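Local atomic coordinates of HI1317 (Haemophilus influenzae, PDB entry 1JOV), a protein that probably catalyses the interconversion of the alpha and beta anomers of D-glucose 6-phosphate. Residues 36-41 with 67-72. Residues are numbered along the deposited sequence; the frame is centred on the assembly and turned at random.
Sequences SLQGAQ and NAIRGG. With SO4 (sulfate ion), chain B.
Gln41 reaches from the start of strand 41-47 to the backbone of Ile69 and Gly71, and its path can be followed atom by atom. CB points toward 67-72, and CG stands anti to the backbone N, the chain running on extended; CB and CG themselves have no close partner in 67-72, whereas the amide end, CD and NE2, lies against Ile69, with NE2 3.7 Å from Ile69 CB and 3.8 Å from Ile69 CG2. NE2 gives two hydrogen bonds: to Gly71 O at 2.9 Å, approached almost head-on (C=O...N 167°), and to Ile69 O at 3.1 Å, where the donor stands 46° above the carbonyl plane. Both acceptors lie close to the Gln41 amide plane, as expected when each N-H has its own carbonyl. Main-chain carbonyl oxygens can only accept, which fixes the nitrogen on this side. OE1 accepts from a water at 2.7 Å, and this water in turn takes the N-H of Ile69 and, weakly, NE2 of Gln38.

Gln38, extended from the type II turn Leu37-Ala40, makes a second, weaker link: its NE2 lies 2.8 Å from Asn67 O, but the N-H...O angle is only 128°. Its OE1 accepts from the backbone N of Gly66. Ile69 sends CD1 to 3.3 Å from Ser36 OG, a hydroxyl itself bonded to Gln38 O. Ile21 of strand 21-28 also packs against Ser36, Gln38 and Ile69.

Arg70 leaves the backbone away from 36-41; its NH2 bonds sulfate O3, an ion probably from the crystallisation liquor, and also Ser234 O. Gly71 lies close to His150, a predicted active-site residue. The arrangement is thus a beta hairpin whose glutamines brace, through its main chain, a loop that probably borders the active site of this galactose mutarotase-like fold.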
ATOM      1  N   SER A  36      10.679  -0.214   2.221  1.00 19.01           N
ATOM      2  CA  SER A  36      11.202  -0.329   3.556  1.00 21.31           C
ATOM      3  C   SER A  36      11.246  -1.842   3.924  1.00 20.44           C
ATOM      4  O   SER A  36      10.250  -2.590   3.789  1.00 17.36           O
ATOM      5  CB  SER A  36      10.213   0.332   4.524  1.00 18.37           C
ATOM      6  OG  SER A  36      10.357  -0.197   5.824  1.00 19.27           O
ATOM      7  N   LEU A  37      12.332  -2.313   4.501  1.00 15.67           N
ATOM      8  CA  LEU A  37      12.336  -3.736   4.950  1.00 14.29           C
ATOM      9  C   LEU A  37      11.415  -3.940   6.189  1.00 14.89           C
ATOM     10  O   LEU A  37      10.936  -5.047   6.449  1.00 18.25           O
ATOM     11  CB  LEU A  37      13.763  -4.185   5.249  1.00 19.70           C
ATOM     12  CG  LEU A  37      14.757  -4.247   4.085  1.00 16.59           C
ATOM     13  CD1 LEU A  37      15.987  -5.060   4.490  1.00 20.15           C
ATOM     14  CD2 LEU A  37      14.103  -4.841   2.839  1.00 19.98           C
ATOM     15  N   GLN A  38      11.153  -2.834   6.895  1.00 16.19           N
ATOM     16  CA  GLN A  38      10.211  -2.913   7.979  1.00 19.55           C
ATOM     17  C   GLN A  38       8.839  -3.006   7.257  1.00 15.04           C
ATOM     18  O   GLN A  38       8.447  -2.085   6.539  1.00 17.40           O
ATOM     19  CB  GLN A  38      10.194  -1.733   8.928  1.00 21.03           C
ATOM     20  CG  GLN A  38       9.031  -1.798   9.906  1.00 17.94           C
ATOM     21  CD  GLN A  38       9.019  -0.632  10.852  1.00 22.87           C
ATOM     22  OE1 GLN A  38       9.917  -0.502  11.681  1.00 22.60           O
ATOM     23  NE2 GLN A  38       8.116   0.334  10.917  1.00 23.43           N
ATOM     24  N   GLY A  39       8.133  -4.074   7.473  1.00 16.39           N
ATOM     25  CA  GLY A  39       6.777  -4.257   6.902  1.00 15.58           C
ATOM     26  C   GLY A  39       6.819  -4.577   5.377  1.00 15.44           C
ATOM     27  O   GLY A  39       5.736  -4.491   4.735  1.00 14.92           O
ATOM     28  N   ALA A  40       7.982  -4.909   4.833  1.00 15.12           N
ATOM     29  CA  ALA A  40       8.120  -5.115   3.367  1.00 16.54           C
ATOM     30  C   ALA A  40       7.265  -4.057   2.690  1.00 17.70           C
ATOM     31  O   ALA A  40       6.393  -4.388   1.831  1.00 14.42           O
ATOM     32  CB  ALA A  40       7.611  -6.545   3.023  1.00 16.61           C
ATOM     33  N   GLN A  41       7.465  -2.784   3.028  1.00 13.10           N
ATOM     34  CA  GLN A  41       6.528  -1.765   2.659  1.00 13.87           C
ATOM     35  C   GLN A  41       6.951  -0.889   1.492  1.00 17.86           C
ATOM     36  O   GLN A  41       7.914  -0.118   1.590  1.00 14.87           O
ATOM     37  CB  GLN A  41       6.188  -0.901   3.875  1.00 13.49           C
ATOM     38  CG  GLN A  41       5.057   0.010   3.703  1.00 14.95           C
ATOM     39  CD  GLN A  41       4.607   0.547   5.061  1.00 15.52           C
ATOM     40  OE1 GLN A  41       4.680  -0.119   6.088  1.00 16.84           O
ATOM     41  NE2 GLN A  41       4.033   1.785   4.997  1.00 16.45           N
ATOM     42  N   ASN A  67       7.527   1.454  14.518  1.00 23.12           N
ATOM     43  CA  ASN A  67       6.469   2.413  14.346  1.00 28.02           C
ATOM     44  C   ASN A  67       6.037   2.415  12.845  1.00 22.90           C
ATOM     45  O   ASN A  67       6.886   2.640  11.999  1.00 22.56           O
ATOM     46  CB  ASN A  67       7.051   3.793  14.660  1.00 28.34           C
ATOM     47  CG  ASN A  67       6.054   4.881  14.560  1.00 31.09           C
ATOM     48  OD1 ASN A  67       6.108   5.688  13.621  1.00 50.58           O
ATOM     49  ND2 ASN A  67       5.066   4.909  15.487  1.00 36.65           N
ATOM     50  N   ALA A  68       4.795   2.121  12.639  1.00 28.19           N
ATOM     51  CA  ALA A  68       4.264   1.917  11.285  1.00 26.83           C
ATOM     52  C   ALA A  68       4.526   3.130  10.478  1.00 25.79           C
ATOM     53  O   ALA A  68       4.344   4.260  10.965  1.00 29.06           O
ATOM     54  CB  ALA A  68       2.788   1.583  11.294  1.00 23.73           C
ATOM     55  N   ILE A  69       5.017   2.954   9.256  1.00 20.36           N
ATOM     56  CA  ILE A  69       5.277   4.050   8.369  1.00 20.67           C
ATOM     57  C   ILE A  69       3.991   4.530   7.728  1.00 22.20           C
ATOM     58  O   ILE A  69       3.186   3.736   7.240  1.00 20.43           O
ATOM     59  CB  ILE A  69       6.297   3.606   7.248  1.00 19.63           C
ATOM     60  CG1 ILE A  69       7.674   3.281   7.876  1.00 21.19           C
ATOM     61  CG2 ILE A  69       6.444   4.590   6.055  1.00 18.23           C
ATOM     62  CD1 ILE A  69       8.562   2.367   6.950  1.00 22.16           C
ATOM     63  N   ARG A  70       3.770   5.856   7.707  1.00 18.91           N
ATOM     64  CA  ARG A  70       2.573   6.490   7.229  1.00 19.63           C
ATOM     65  C   ARG A  70       2.690   6.791   5.760  1.00 19.41           C
ATOM     66  O   ARG A  70       3.228   7.831   5.289  1.00 21.26           O
ATOM     67  CB  ARG A  70       2.317   7.826   8.020  1.00 23.99           C
ATOM     68  CG  ARG A  70       1.103   8.516   7.568  1.00 24.81           C
ATOM     69  CD  ARG A  70      -0.268   7.791   7.835  1.00 21.56           C
ATOM     70  NE  ARG A  70      -0.611   7.727   9.258  1.00 22.01           N
ATOM     71  CZ  ARG A  70      -1.512   6.950   9.809  1.00 26.24           C
ATOM     72  NH1 ARG A  70      -2.299   6.204   9.029  1.00 25.60           N
ATOM     73  NH2 ARG A  70      -1.718   6.958  11.150  1.00 28.26           N
ATOM     74  N   GLY A  71       2.187   5.879   4.929  1.00 20.92           N
ATOM     75  CA  GLY A  71       2.278   6.071   3.479  1.00 17.78           C
ATOM     76  C   GLY A  71       2.670   4.837   2.698  1.00 15.62           C
ATOM     77  O   GLY A  71       2.939   3.805   3.303  1.00 19.64           O
ATOM     78  N   GLY A  72       2.734   4.867   1.379  1.00 17.74           N
ATOM     79  CA  GLY A  72       3.143   3.653   0.682  1.00 15.57           C
ATOM     80  C   GLY A  72       2.089   2.537   0.735  1.00 16.94           C
ATOM     81  O   GLY A  72       0.886   2.805   0.625  1.00 19.89           O
TER
HETATM   82  S   SO4 B 280      -2.886   3.732  12.057  1.00 53.11           S
HETATM   83  O1  SO4 B 280      -2.091   3.601  10.851  1.00 39.79           O
HETATM   84  O2  SO4 B 280      -4.108   3.037  11.790  1.00 43.29           O
HETATM   85  O3  SO4 B 280      -3.155   5.146  12.401  1.00 45.87           O
HETATM   86  O4  SO4 B 280      -2.146   3.210  13.175  1.00 39.75           O
HETATM   87  O   HOH W   1       5.837   0.239   8.518  1.00 22.47           O